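Local coordinates for cellulase (Xanthomonas axonopodis pv. citri, PDB 5HOS), which probably hydrolyses internal beta-1,4-glucosidic bonds of cellulose chains, as an endoglucanase of glycosyl hydrolase family 5, at residues Q81-E87 with D137-R141; L93-R97 with I144-S148; V71-W77 with V110-N116; S148-F154 with G183-L189. All blocks are in the same frame, centred on the assembly; numbering follows the deposited sequence.

Contact 1. Residues Q81-E87 with D137-R141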
loop_
_atom_site.group_PDB
_atom_site.type_symbol
_atom_site.label_atom_id
_atom_site.label_comp_id
_atom_site.label_asym_id
_atom_site.label_seq_id
_atom_site.Cartn_x
_atom_site.Cartn_y
_atom_site.Cartn_z
ATOM N N GLN A 81 -7.068 -13.564 -10.018
ATOM C CA GLN A 81 -8.226 -14.442 -9.853
ATOM C C GLN A 81 -9.305 -14.035 -10.851
ATOM O O GLN A 81 -10.182 -13.240 -10.525
ATOM C CB GLN A 81 -8.751 -14.397 -8.424
ATOM C CG GLN A 81 -9.796 -15.467 -8.141
ATOM C CD GLN A 81 -10.406 -15.352 -6.765
ATOM O OE1 GLN A 81 -10.602 -14.249 -6.254
ATOM N NE2 GLN A 81 -10.732 -16.491 -6.160
ATOM N N PRO A 82 -9.233 -14.577 -12.079
ATOM C CA PRO A 82 -10.142 -14.138 -13.155
ATOM C C PRO A 82 -11.637 -14.439 -12.956
ATOM O O PRO A 82 -12.465 -13.794 -13.597
ATOM C CB PRO A 82 -9.596 -14.871 -14.390
ATOM C CG PRO A 82 -8.162 -15.124 -14.077
ATOM C CD PRO A 82 -8.149 -15.429 -12.605
ATOM N N ARG A 83 -11.975 -15.394 -12.087
ATOM C CA ARG A 83 -13.364 -15.757 -11.809
ATOM C C ARG A 83 -13.631 -15.760 -10.322
ATOM O O ARG A 83 -12.801 -16.233 -9.547
ATOM C CB ARG A 83 -13.675 -17.146 -12.376
ATOM C CG ARG A 83 -13.634 -17.191 -13.888
ATOM C CD ARG A 83 -13.969 -18.575 -14.425
ATOM N NE ARG A 83 -13.892 -18.581 -15.884
ATOM C CZ ARG A 83 -14.854 -18.176 -16.718
ATOM N NH1 ARG A 83 -16.027 -17.716 -16.273
ATOM N NH2 ARG A 83 -14.637 -18.230 -18.032
ATOM N N ALA A 84 -14.797 -15.230 -9.932
ATOM C CA ALA A 84 -15.202 -15.165 -8.528
ATOM C C ALA A 84 -15.188 -16.556 -7.921
ATOM O O ALA A 84 -15.806 -17.481 -8.459
ATOM C CB ALA A 84 -16.599 -14.558 -8.402
ATOM N N GLY A 85 -14.453 -16.713 -6.824
ATOM C CA GLY A 85 -14.385 -17.984 -6.126
ATOM C C GLY A 85 -13.518 -19.042 -6.799
ATOM O O GLY A 85 -13.448 -20.180 -6.317
ATOM N N GLY A 86 -12.850 -18.672 -7.893
ATOM C CA GLY A 86 -12.075 -19.609 -8.684
ATOM C C GLY A 86 -10.636 -19.730 -8.224
ATOM O O GLY A 86 -10.175 -19.016 -7.322
ATOM N N GLU A 87 -9.927 -20.640 -8.886
ATOM C CA GLU A 87 -8.518 -20.881 -8.626
ATOM C C GLU A 87 -7.735 -19.639 -9.011
ATOM O O GLU A 87 -8.078 -18.960 -9.982
ATOM C CB GLU A 87 -7.987 -22.040 -9.485
ATOM C CG GLU A 87 -8.727 -23.364 -9.349
ATOM C CD GLU A 87 -8.339 -24.164 -8.125
ATOM O OE1 GLU A 87 -8.690 -25.363 -8.089
ATOM O OE2 GLU A 87 -7.690 -23.621 -7.206
ATOM N N ASP A 137 -12.751 -15.235 -0.403
ATOM C CA ASP A 137 -12.135 -16.342 -1.127
ATOM C C ASP A 137 -10.779 -15.961 -1.714
ATOM O O ASP A 137 -9.856 -16.761 -1.669
ATOM C CB ASP A 137 -13.041 -16.871 -2.225
ATOM C CG ASP A 137 -12.474 -18.095 -2.877
ATOM O OD1 ASP A 137 -12.501 -19.165 -2.235
ATOM O OD2 ASP A 137 -11.954 -17.977 -4.007
ATOM N N LEU A 138 -10.663 -14.748 -2.268
ATOM C CA LEU A 138 -9.347 -14.255 -2.715
ATOM C C LEU A 138 -8.325 -14.359 -1.591
ATOM O O LEU A 138 -7.251 -14.940 -1.769
ATOM C CB LEU A 138 -9.414 -12.797 -3.185
ATOM C CG LEU A 138 -8.070 -12.102 -3.484
ATOM C CD1 LEU A 138 -7.369 -12.734 -4.669
ATOM C CD2 LEU A 138 -8.255 -10.610 -3.704
ATOM N N TRP A 139 -8.660 -13.774 -0.444
ATOM C CA TRP A 139 -7.713 -13.706 0.674
ATOM C C TRP A 139 -7.442 -15.052 1.339
ATOM O O TRP A 139 -6.340 -15.258 1.836
ATOM C CB TRP A 139 -8.068 -12.599 1.680
ATOM C CG TRP A 139 -7.483 -11.301 1.207
ATOM C CD1 TRP A 139 -8.154 -10.198 0.783
ATOM C CD2 TRP A 139 -6.090 -11.028 1.015
ATOM N NE1 TRP A 139 -7.269 -9.239 0.367
ATOM C CE2 TRP A 139 -5.991 -9.724 0.490
ATOM C CE3 TRP A 139 -4.916 -11.759 1.240
ATOM C CZ2 TRP A 139 -4.757 -9.117 0.210
ATOM C CZ3 TRP A 139 -3.682 -11.160 0.954
ATOM C CH2 TRP A 139 -3.615 -9.852 0.439
ATOM N N ARG A 140 -8.421 -15.957 1.334
ATOM C CA ARG A 140 -8.179 -17.336 1.770
ATOM C C ARG A 140 -7.079 -17.970 0.919
ATOM O O ARG A 140 -6.114 -18.528 1.450
ATOM C CB ARG A 140 -9.455 -18.184 1.673
ATOM C CG ARG A 140 -9.319 -19.584 2.266
ATOM C CD ARG A 140 -10.588 -20.409 2.105
ATOM N NE ARG A 140 -11.012 -20.494 0.707
ATOM C CZ ARG A 140 -10.491 -21.300 -0.224
ATOM N NH1 ARG A 140 -9.494 -22.143 0.055
ATOM N NH2 ARG A 140 -10.977 -21.263 -1.458
ATOM N N ARG A 141 -7.228 -17.858 -0.398
ATOM C CA ARG A 141 -6.280 -18.448 -1.348
ATOM C C ARG A 141 -4.903 -17.798 -1.293
ATOM O O ARG A 141 -3.905 -18.492 -1.360
ATOM C CB ARG A 141 -6.843 -18.396 -2.769
ATOM C CG ARG A 141 -8.080 -19.268 -2.953
ATOM C CD ARG A 141 -8.651 -19.112 -4.348
ATOM N NE ARG A 141 -9.897 -19.858 -4.564
ATOM C CZ ARG A 141 -9.987 -21.152 -4.877
ATOM N NH1 ARG A 141 -8.909 -21.923 -5.006
ATOM N NH2 ARG A 141 -11.189 -21.687 -5.061
#

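Contact 2. Residues L93-R97 with I144-S148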
loop_
_atom_site.group_PDB
_atom_site.type_symbol
_atom_site.label_atom_id
_atom_site.label_comp_id
_atom_site.label_asym_id
_atom_site.label_seq_id
_atom_site.Cartn_x
_atom_site.Cartn_y
_atom_site.Cartn_z
ATOM N N LEU A 93 0.108 -16.025 -10.155
ATOM C CA LEU A 93 0.618 -16.467 -8.856
ATOM C C LEU A 93 2.127 -16.726 -8.897
ATOM O O LEU A 93 2.847 -16.314 -7.986
ATOM C CB LEU A 93 -0.124 -17.700 -8.355
ATOM C CG LEU A 93 0.294 -18.226 -6.970
ATOM C CD1 LEU A 93 0.208 -17.150 -5.893
ATOM C CD2 LEU A 93 -0.572 -19.429 -6.616
ATOM N N ALA A 94 2.606 -17.386 -9.948
ATOM C CA ALA A 94 4.054 -17.596 -10.122
ATOM C C ALA A 94 4.820 -16.277 -10.270
ATOM O O ALA A 94 5.918 -16.151 -9.755
ATOM C CB ALA A 94 4.337 -18.514 -11.302
ATOM N N LEU A 95 4.239 -15.286 -10.951
ATOM C CA LEU A 95 4.867 -13.956 -11.019
ATOM C C LEU A 95 5.023 -13.326 -9.646
ATOM O O LEU A 95 6.062 -12.764 -9.347
ATOM C CB LEU A 95 4.110 -13.008 -11.952
ATOM C CG LEU A 95 4.325 -13.331 -13.426
ATOM C CD1 LEU A 95 3.195 -12.766 -14.276
ATOM C CD2 LEU A 95 5.680 -12.821 -13.895
ATOM N N ILE A 96 3.997 -13.436 -8.813
ATOM C CA ILE A 96 4.062 -12.899 -7.449
ATOM C C ILE A 96 5.084 -13.700 -6.639
ATOM O O ILE A 96 5.866 -13.116 -5.906
ATOM C CB ILE A 96 2.678 -12.860 -6.758
ATOM C CG1 ILE A 96 1.740 -11.917 -7.527
ATOM C CG2 ILE A 96 2.797 -12.383 -5.312
ATOM C CD1 ILE A 96 0.275 -12.061 -7.162
ATOM N N ARG A 97 5.101 -15.022 -6.791
ATOM C CA ARG A 97 6.132 -15.840 -6.121
ATOM C C ARG A 97 7.550 -15.436 -6.523
ATOM O O ARG A 97 8.454 -15.430 -5.692
ATOM C CB ARG A 97 5.938 -17.326 -6.393
ATOM C CG ARG A 97 4.787 -17.967 -5.653
ATOM C CD ARG A 97 4.905 -19.479 -5.745
ATOM N NE ARG A 97 3.668 -20.150 -5.370
ATOM C CZ ARG A 97 3.204 -20.274 -4.128
ATOM N NH1 ARG A 97 3.855 -19.763 -3.088
ATOM N NH2 ARG A 97 2.059 -20.912 -3.925
ATOM N N ILE A 144 -3.213 -18.893 1.985
ATOM C CA ILE A 144 -2.694 -20.258 1.860
ATOM C C ILE A 144 -1.394 -20.266 1.047
ATOM O O ILE A 144 -0.426 -20.896 1.453
ATOM C CB ILE A 144 -3.753 -21.233 1.270
ATOM C CG1 ILE A 144 -4.881 -21.448 2.295
ATOM C CG2 ILE A 144 -3.125 -22.577 0.899
ATOM C CD1 ILE A 144 -6.168 -22.013 1.724
ATOM N N ALA A 145 -1.385 -19.564 -0.086
ATOM C CA ALA A 145 -0.221 -19.543 -0.970
ATOM C C ALA A 145 1.041 -19.003 -0.301
ATOM O O ALA A 145 2.129 -19.486 -0.589
ATOM C CB ALA A 145 -0.518 -18.742 -2.231
ATOM N N PHE A 146 0.884 -18.016 0.585
ATOM C CA PHE A 146 2.007 -17.376 1.273
ATOM C C PHE A 146 1.946 -17.539 2.775
ATOM O O PHE A 146 2.463 -16.689 3.505
ATOM C CB PHE A 146 2.071 -15.906 0.879
ATOM C CG PHE A 146 2.362 -15.718 -0.574
ATOM C CD1 PHE A 146 3.647 -15.953 -1.065
ATOM C CD2 PHE A 146 1.357 -15.363 -1.458
ATOM C CE1 PHE A 146 3.922 -15.820 -2.410
ATOM C CE2 PHE A 146 1.634 -15.222 -2.807
ATOM C CZ PHE A 146 2.913 -15.452 -3.277
ATOM N N LYS A 147 1.362 -18.657 3.212
ATOM C CA LYS A 147 1.041 -18.899 4.633
ATOM C C LYS A 147 2.243 -18.742 5.539
ATOM O O LYS A 147 3.190 -19.525 5.477
ATOM C CB LYS A 147 0.435 -20.292 4.833
ATOM C CG LYS A 147 0.021 -20.575 6.284
ATOM C CD LYS A 147 -0.701 -21.907 6.414
ATOM C CE LYS A 147 -0.832 -22.319 7.870
ATOM N NZ LYS A 147 -1.718 -23.513 8.005
ATOM N N SER A 148 2.185 -17.709 6.364
ATOM C CA SER A 148 3.152 -17.449 7.419
ATOM C C SER A 148 4.587 -17.227 6.922
ATOM O O SER A 148 5.540 -17.388 7.671
ATOM C CB SER A 148 3.097 -18.562 8.476
ATOM O OG SER A 148 1.792 -18.689 8.982
#

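Contact 3. Residues V71-W77 with V110-N116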
loop_
_atom_site.group_PDB
_atom_site.type_symbol
_atom_site.label_atom_id
_atom_site.label_comp_id
_atom_site.label_asym_id
_atom_site.label_seq_id
_atom_site.Cartn_x
_atom_site.Cartn_y
_atom_site.Cartn_z
ATOM N N VAL A 71 9.097 -3.495 -0.533
ATOM C CA VAL A 71 8.464 -3.188 -1.807
ATOM C C VAL A 71 6.969 -3.382 -1.616
ATOM O O VAL A 71 6.535 -4.432 -1.144
ATOM C CB VAL A 71 8.984 -4.116 -2.931
ATOM C CG1 VAL A 71 8.064 -4.113 -4.148
ATOM C CG2 VAL A 71 10.401 -3.704 -3.311
ATOM N N ARG A 72 6.182 -2.372 -1.969
ATOM C CA ARG A 72 4.747 -2.565 -2.103
ATOM C C ARG A 72 4.512 -2.884 -3.561
ATOM O O ARG A 72 4.945 -2.128 -4.452
ATOM C CB ARG A 72 3.944 -1.347 -1.644
ATOM C CG ARG A 72 2.427 -1.506 -1.726
ATOM C CD ARG A 72 1.755 -0.457 -0.861
ATOM N NE ARG A 72 0.294 -0.444 -0.865
ATOM C CZ ARG A 72 -0.488 0.289 -1.667
ATOM N NH1 ARG A 72 0.020 1.066 -2.630
ATOM N NH2 ARG A 72 -1.807 0.247 -1.504
ATOM N N LEU A 73 3.853 -4.012 -3.797
ATOM C CA LEU A 73 3.637 -4.527 -5.142
ATOM C C LEU A 73 2.150 -4.538 -5.497
ATOM O O LEU A 73 1.427 -5.460 -5.116
ATOM C CB LEU A 73 4.225 -5.932 -5.240
ATOM C CG LEU A 73 4.201 -6.590 -6.615
ATOM C CD1 LEU A 73 5.253 -5.961 -7.512
ATOM C CD2 LEU A 73 4.407 -8.092 -6.480
ATOM N N PRO A 74 1.687 -3.504 -6.224
ATOM C CA PRO A 74 0.328 -3.505 -6.715
ATOM C C PRO A 74 0.099 -4.609 -7.745
ATOM O O PRO A 74 0.900 -4.756 -8.676
ATOM C CB PRO A 74 0.198 -2.140 -7.395
ATOM C CG PRO A 74 1.192 -1.280 -6.738
ATOM C CD PRO A 74 2.348 -2.210 -6.502
ATOM N N ILE A 75 -0.971 -5.377 -7.543
ATOM C CA ILE A 75 -1.438 -6.384 -8.492
ATOM C C ILE A 75 -2.926 -6.180 -8.707
ATOM O O ILE A 75 -3.596 -5.586 -7.859
ATOM C CB ILE A 75 -1.134 -7.825 -8.028
ATOM C CG1 ILE A 75 -1.888 -8.212 -6.743
ATOM C CG2 ILE A 75 0.359 -7.990 -7.812
ATOM C CD1 ILE A 75 -3.223 -8.883 -6.952
ATOM N N LEU A 76 -3.428 -6.644 -9.853
ATOM C CA LEU A 76 -4.852 -6.555 -10.168
ATOM C C LEU A 76 -5.563 -7.822 -9.778
ATOM O O LEU A 76 -5.198 -8.899 -10.252
ATOM C CB LEU A 76 -5.088 -6.352 -11.665
ATOM C CG LEU A 76 -5.266 -4.967 -12.260
ATOM C CD1 LEU A 76 -5.880 -5.136 -13.643
ATOM C CD2 LEU A 76 -6.123 -4.048 -11.411
ATOM N N TRP A 77 -6.603 -7.693 -8.959
ATOM C CA TRP A 77 -7.427 -8.833 -8.531
ATOM C C TRP A 77 -7.806 -9.721 -9.729
ATOM O O TRP A 77 -7.639 -10.934 -9.689
ATOM C CB TRP A 77 -8.695 -8.324 -7.829
ATOM C CG TRP A 77 -9.553 -9.358 -7.134
ATOM C CD1 TRP A 77 -9.466 -10.724 -7.216
ATOM C CD2 TRP A 77 -10.671 -9.088 -6.289
ATOM N NE1 TRP A 77 -10.446 -11.311 -6.465
ATOM C CE2 TRP A 77 -11.207 -10.331 -5.888
ATOM C CE3 TRP A 77 -11.277 -7.910 -5.833
ATOM C CZ2 TRP A 77 -12.315 -10.434 -5.033
ATOM C CZ3 TRP A 77 -12.394 -8.016 -4.978
ATOM C CH2 TRP A 77 -12.895 -9.262 -4.599
ATOM N N VAL A 110 7.785 -7.877 0.898
ATOM C CA VAL A 110 6.853 -7.511 -0.179
ATOM C C VAL A 110 5.457 -7.396 0.407
ATOM O O VAL A 110 4.963 -8.347 1.016
ATOM C CB VAL A 110 6.838 -8.533 -1.337
ATOM C CG1 VAL A 110 5.768 -8.198 -2.365
ATOM C CG2 VAL A 110 8.184 -8.575 -2.022
ATOM N N ILE A 111 4.827 -6.240 0.202
ATOM C CA ILE A 111 3.405 -6.078 0.454
ATOM C C ILE A 111 2.698 -6.447 -0.832
ATOM O O ILE A 111 2.897 -5.782 -1.855
ATOM C CB ILE A 111 3.034 -4.625 0.828
ATOM C CG1 ILE A 111 3.790 -4.164 2.076
ATOM C CG2 ILE A 111 1.521 -4.473 1.028
ATOM C CD1 ILE A 111 3.865 -2.651 2.213
ATOM N N VAL A 112 1.888 -7.494 -0.795
ATOM C CA VAL A 112 1.024 -7.821 -1.921
ATOM C C VAL A 112 -0.196 -6.920 -1.793
ATOM O O VAL A 112 -0.995 -7.090 -0.876
ATOM C CB VAL A 112 0.608 -9.303 -1.936
ATOM C CG1 VAL A 112 -0.333 -9.577 -3.108
ATOM C CG2 VAL A 112 1.837 -10.198 -2.013
ATOM N N ASP A 113 -0.323 -5.964 -2.713
ATOM C CA ASP A 113 -1.380 -4.937 -2.679
ATOM C C ASP A 113 -2.400 -5.275 -3.750
ATOM O O ASP A 113 -2.131 -5.111 -4.940
ATOM C CB ASP A 113 -0.751 -3.534 -2.885
ATOM C CG ASP A 113 -1.691 -2.512 -3.556
ATOM O OD1 ASP A 113 -2.924 -2.544 -3.347
ATOM O OD2 ASP A 113 -1.163 -1.656 -4.305
ATOM N N VAL A 114 -3.573 -5.727 -3.321
ATOM C CA VAL A 114 -4.682 -5.978 -4.238
ATOM C C VAL A 114 -5.213 -4.584 -4.587
ATOM O O VAL A 114 -5.901 -3.953 -3.783
ATOM C CB VAL A 114 -5.766 -6.865 -3.596
ATOM C CG1 VAL A 114 -6.933 -7.077 -4.553
ATOM C CG2 VAL A 114 -5.165 -8.207 -3.181
ATOM N N HIS A 115 -4.866 -4.120 -5.790
ATOM C CA HIS A 115 -4.936 -2.705 -6.142
ATOM C C HIS A 115 -6.238 -2.391 -6.854
ATOM O O HIS A 115 -6.244 -1.982 -8.013
ATOM C CB HIS A 115 -3.714 -2.310 -6.980
ATOM C CG HIS A 115 -3.422 -0.838 -6.990
ATOM N ND1 HIS A 115 -2.616 -0.232 -6.051
ATOM C CD2 HIS A 115 -3.794 0.141 -7.848
ATOM C CE1 HIS A 115 -2.514 1.056 -6.321
ATOM N NE2 HIS A 115 -3.222 1.308 -7.405
ATOM N N ASN A 116 -7.343 -2.553 -6.129
ATOM C CA ASN A 116 -8.667 -2.670 -6.750
ATOM C C ASN A 116 -9.797 -1.727 -6.320
ATOM O O ASN A 116 -10.902 -1.845 -6.833
ATOM C CB ASN A 116 -9.121 -4.125 -6.661
ATOM C CG ASN A 116 -8.719 -4.898 -7.882
ATOM O OD1 ASN A 116 -7.539 -5.209 -8.057
ATOM N ND2 ASN A 116 -9.678 -5.153 -8.777
#

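Contact 4. Residues S148-F154 with G183-L189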
loop_
_atom_site.group_PDB
_atom_site.type_symbol
_atom_site.label_atom_id
_atom_site.label_comp_id
_atom_site.label_asym_id
_atom_site.label_seq_id
_atom_site.Cartn_x
_atom_site.Cartn_y
_atom_site.Cartn_z
ATOM N N SER A 148 2.185 -17.709 6.364
ATOM C CA SER A 148 3.152 -17.449 7.419
ATOM C C SER A 148 4.587 -17.227 6.922
ATOM O O SER A 148 5.540 -17.388 7.671
ATOM C CB SER A 148 3.097 -18.562 8.476
ATOM O OG SER A 148 1.792 -18.689 8.982
ATOM N N ASP A 149 4.726 -16.822 5.667
ATOM C CA ASP A 149 6.004 -16.459 5.115
ATOM C C ASP A 149 6.262 -15.035 5.589
ATOM O O ASP A 149 5.592 -14.104 5.163
ATOM C CB ASP A 149 5.948 -16.546 3.590
ATOM C CG ASP A 149 7.274 -16.209 2.925
ATOM O OD1 ASP A 149 8.074 -15.457 3.503
ATOM O OD2 ASP A 149 7.511 -16.696 1.798
ATOM N N ASN A 150 7.244 -14.869 6.466
ATOM C CA ASN A 150 7.485 -13.574 7.104
ATOM C C ASN A 150 7.930 -12.462 6.145
ATOM O O ASN A 150 7.843 -11.295 6.494
ATOM C CB ASN A 150 8.475 -13.718 8.259
ATOM C CG ASN A 150 8.406 -12.554 9.235
ATOM O OD1 ASN A 150 7.336 -12.240 9.779
ATOM N ND2 ASN A 150 9.543 -11.897 9.456
ATOM N N ALA A 151 8.369 -12.809 4.937
ATOM C CA ALA A 151 8.666 -11.778 3.931
ATOM C C ALA A 151 7.430 -11.149 3.304
ATOM O O ALA A 151 7.556 -10.107 2.671
ATOM C CB ALA A 151 9.542 -12.337 2.831
ATOM N N VAL A 152 6.262 -11.785 3.440
ATOM C CA VAL A 152 5.069 -11.390 2.696
ATOM C C VAL A 152 4.057 -10.736 3.619
ATOM O O VAL A 152 3.663 -11.313 4.639
ATOM C CB VAL A 152 4.431 -12.594 1.980
ATOM C CG1 VAL A 152 3.286 -12.154 1.080
ATOM C CG2 VAL A 152 5.484 -13.322 1.151
ATOM N N ILE A 153 3.648 -9.527 3.240
ATOM C CA ILE A 153 2.675 -8.731 3.973
ATOM C C ILE A 153 1.412 -8.632 3.114
ATOM O O ILE A 153 1.484 -8.458 1.891
ATOM C CB ILE A 153 3.247 -7.332 4.291
ATOM C CG1 ILE A 153 4.505 -7.446 5.169
ATOM C CG2 ILE A 153 2.204 -6.438 4.960
ATOM C CD1 ILE A 153 5.376 -6.205 5.154
ATOM N N PHE A 154 0.259 -8.750 3.758
ATOM C CA PHE A 154 -1.022 -8.776 3.066
ATOM C C PHE A 154 -1.678 -7.396 3.047
ATOM O O PHE A 154 -2.192 -6.938 4.055
ATOM C CB PHE A 154 -1.944 -9.814 3.723
ATOM C CG PHE A 154 -1.439 -11.247 3.658
ATOM C CD1 PHE A 154 -0.522 -11.669 2.703
ATOM C CD2 PHE A 154 -1.936 -12.192 4.550
ATOM C CE1 PHE A 154 -0.108 -12.990 2.639
ATOM C CE2 PHE A 154 -1.517 -13.510 4.501
ATOM C CZ PHE A 154 -0.599 -13.911 3.552
ATOM N N GLY A 183 -4.602 -20.099 9.335
ATOM C CA GLY A 183 -3.417 -20.280 10.177
ATOM C C GLY A 183 -2.279 -19.333 9.836
ATOM O O GLY A 183 -1.287 -19.277 10.541
ATOM N N ALA A 184 -2.432 -18.558 8.765
ATOM C CA ALA A 184 -1.410 -17.616 8.345
ATOM C C ALA A 184 -1.183 -16.536 9.395
ATOM O O ALA A 184 -2.137 -15.910 9.871
ATOM C CB ALA A 184 -1.814 -16.977 7.030
ATOM N N THR A 185 0.084 -16.333 9.748
ATOM C CA THR A 185 0.489 -15.375 10.766
ATOM C C THR A 185 1.049 -14.070 10.218
ATOM O O THR A 185 1.573 -13.258 10.977
ATOM C CB THR A 185 1.568 -15.995 11.665
ATOM O OG1 THR A 185 2.675 -16.396 10.845
ATOM C CG2 THR A 185 1.014 -17.194 12.395
ATOM N N ASN A 186 0.908 -13.853 8.914
ATOM C CA ASN A 186 1.452 -12.676 8.267
ATOM C C ASN A 186 0.874 -11.374 8.794
ATOM O O ASN A 186 -0.265 -11.316 9.265
ATOM C CB ASN A 186 1.173 -12.707 6.766
ATOM C CG ASN A 186 1.545 -14.029 6.124
ATOM O OD1 ASN A 186 0.955 -15.064 6.443
ATOM N ND2 ASN A 186 2.478 -14.002 5.215
ATOM N N LEU A 187 1.668 -10.324 8.671
ATOM C CA LEU A 187 1.188 -8.988 8.920
ATOM C C LEU A 187 0.136 -8.629 7.877
ATOM O O LEU A 187 0.327 -8.893 6.679
ATOM C CB LEU A 187 2.333 -8.003 8.839
ATOM C CG LEU A 187 1.964 -6.529 8.891
ATOM C CD1 LEU A 187 1.449 -6.147 10.275
ATOM C CD2 LEU A 187 3.157 -5.707 8.457
ATOM N N ILE A 188 -0.952 -8.020 8.348
ATOM C CA ILE A 188 -2.018 -7.542 7.484
ATOM C C ILE A 188 -2.092 -6.018 7.562
ATOM O O ILE A 188 -2.098 -5.459 8.636
ATOM C CB ILE A 188 -3.397 -8.140 7.867
ATOM C CG1 ILE A 188 -3.378 -9.663 7.744
ATOM C CG2 ILE A 188 -4.492 -7.554 6.973
ATOM C CD1 ILE A 188 -4.551 -10.351 8.408
ATOM N N LEU A 189 -2.174 -5.356 6.404
ATOM C CA LEU A 189 -2.414 -3.924 6.330
ATOM C C LEU A 189 -3.880 -3.687 5.953
ATOM O O LEU A 189 -4.351 -4.163 4.903
ATOM C CB LEU A 189 -1.471 -3.267 5.322
ATOM C CG LEU A 189 0.033 -3.453 5.551
ATOM C CD1 LEU A 189 0.812 -2.692 4.496
ATOM C CD2 LEU A 189 0.472 -3.033 6.940
HETATM O O HOH W 1 4.237 -10.689 7.293
#

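Contact 1. Residues Q81-E87 with D137-R141
The loop 81-87 comes closest to helix 132-145 where the CA of G85 lies 5.7 Å from the CA of D137; G85 belongs to a type II beta turn from R83 to G86, and its positive phi (76°) suits the third position. Q81 reaches across with an extended chain, CG trans to the backbone N, and its amide lies nearly coplanar with the carboxylate of D137. Its NE2 spends one N-H on D137 OD2 at 2.9 Å, through a bent bond, and the other almost straight on G86 O of its own loop (2.8 Å). With OE1 engaged by W77 NE1, both ends of the buried amide are held, a place suited to glutamine. D137 OD2 also forms a salt bridge with R141 NE (2.8 Å), in the guanidinium plane, while R140 NH2 takes D137 OD1. R141, suited to several oxygens, spreads its other nitrogens over the loop: NH2 donates to G85 O (3.0 Å) from above that carbonyl plane, and NH1 forms a salt bridge with E87 OE2 (3.0 Å), the carboxylate turned steeply against the guanidinium. E87, D137, R140 and R141 thus form a salt-bridge network tying loop to helix on the periphery of the (beta/alpha)8 barrel.

Contact 2. Residues L93-R97 with I144-S148
R97 sets its CG beside the backbone N (chi1 -74°) and runs extended to NE, carrying its guanidinium from helix 90-105 to the end of helix 132-145, while F146, with a similar first torsion (chi1 -64°), swings its ring back toward R97. R97 NH1 donates to A145 O at 3.0 Å, the oxygen near the guanidinium edge and the donor above the carbonyl plane. Beneath this polar bridge the ring of F146 meets aliphatic groups: CZ lies 3.7 Å from I96 CG2 and 3.9 Å from R97 CG, and CE2 is 3.9 Å from L93 CD1. The same L93 methyl also touches A145 CB, a small residue suited to this place between the helices. The guanidinium sits too far from the ring for more than a weak cation-pi attraction. Arginine thus works twice, its CG packing against the aromatic ring and its charged end binding A145 O. Because A145 is the last helical residue before F146, a positive group on its carbonyl would probably interact favourably with the helix dipole; otherwise the contact relies on apolar packing.

Contact 3. Residues V71-W77 with V110-N116
V71-I75 and V110-V114 pair as neighbouring parallel strands of the eight-stranded (beta/alpha)8 barrel, their axes 4.6 Å apart. The backbone is the tight part: five hydrogen bonds alternate between the chains, from I111 N to V71 O (2.8 Å) through to H115 N with I75 O (2.8 Å). Contacts on the outer, helix-facing side are looser, as between I75 CG1 and V112 CG1 at 4.2 Å; no solvent side exists, since helix 90-105 covers these branched residues, which suit strands. Facing the barrel interior, the guanidinium of R72 stacks on the carboxylate of D113, their planes 12° apart and D113 OD2 3.3 Å from R72 CZ. No N-H points at that oxygen, so charge alone draws them together; the R72 nitrogens instead serve N33, N158, E227 and E271. D113 OD2 turns its syn lone pair to H115 ND1 (2.7 Å), helping to fix the ring. Beyond the strands, the start of helix 77-80 is pinned by W77 N, which donates to N116 OD1 at 2.8 Å, almost linearly (170°).

Contact 4. Residues S148-F154 with G183-L189
N186 lies across the ring of F154 and links the loop after helix 132-145 to the chain leading into strand 188-191. Its chi1 of -49° places CG beside the backbone N, laying the side chain along the aromatic face. CB makes a CH-pi contact over that face, 3.9 Å from the ring centroid. CG follows at 3.4 Å from F154 CZ, and the amide stacks on the ring with the planes 22° apart. At the tip the two polar atoms part company: OD1 accepts from S148 N at 2.9 Å, while ND2 donates to V152 O at 3.0 Å in a nearly straight bond (174°) and also to F146 O. Asparagine suits this buried place because its amide can satisfy both an N-H and carbonyls that lie outside the strand ladder. Nearby, S148 OG accepts from T185 N (3.0 Å), and a water joins V152 O to L187 N. Next to it F154 N bonds L187 O (2.9 Å) and L189 N bonds F154 O (2.8 Å), with F154 and I188 as the parallel bridge pair. On the other side of the sheet I153 CG2 packs on L187 and L189. The two strands belong to a beta-alpha-beta unit: F154 and I188 rest on I179 of helix 165-181, W139 of helix 132-145 meets the F154 ring, and strands 109-114 and 224-231 flank the pair.

Contact 3 is the core of the set, wholly buried in the barrel wall, and contact 4 extends the same sheet, V110 bonding through its backbone to A151 and I153. Contact 3 rests on a full parallel ladder, contact 4 on one bridge pair and the side-chain bonds of N186. Contacts 1 and 2 lie farther out and share helix 132-145: charged groups dominate the former, whereas the latter combines an apolar layer with a single arginine bond. The layers interlock. L138 and W139 from contact 1 pack on V114, W139 also reaches F154, and I96 of contact 2 touches I75 and V112. Contacts 2 and 4 share S148, so the loop leaving helix 132-145 belongs to both before it enters strand 152-155.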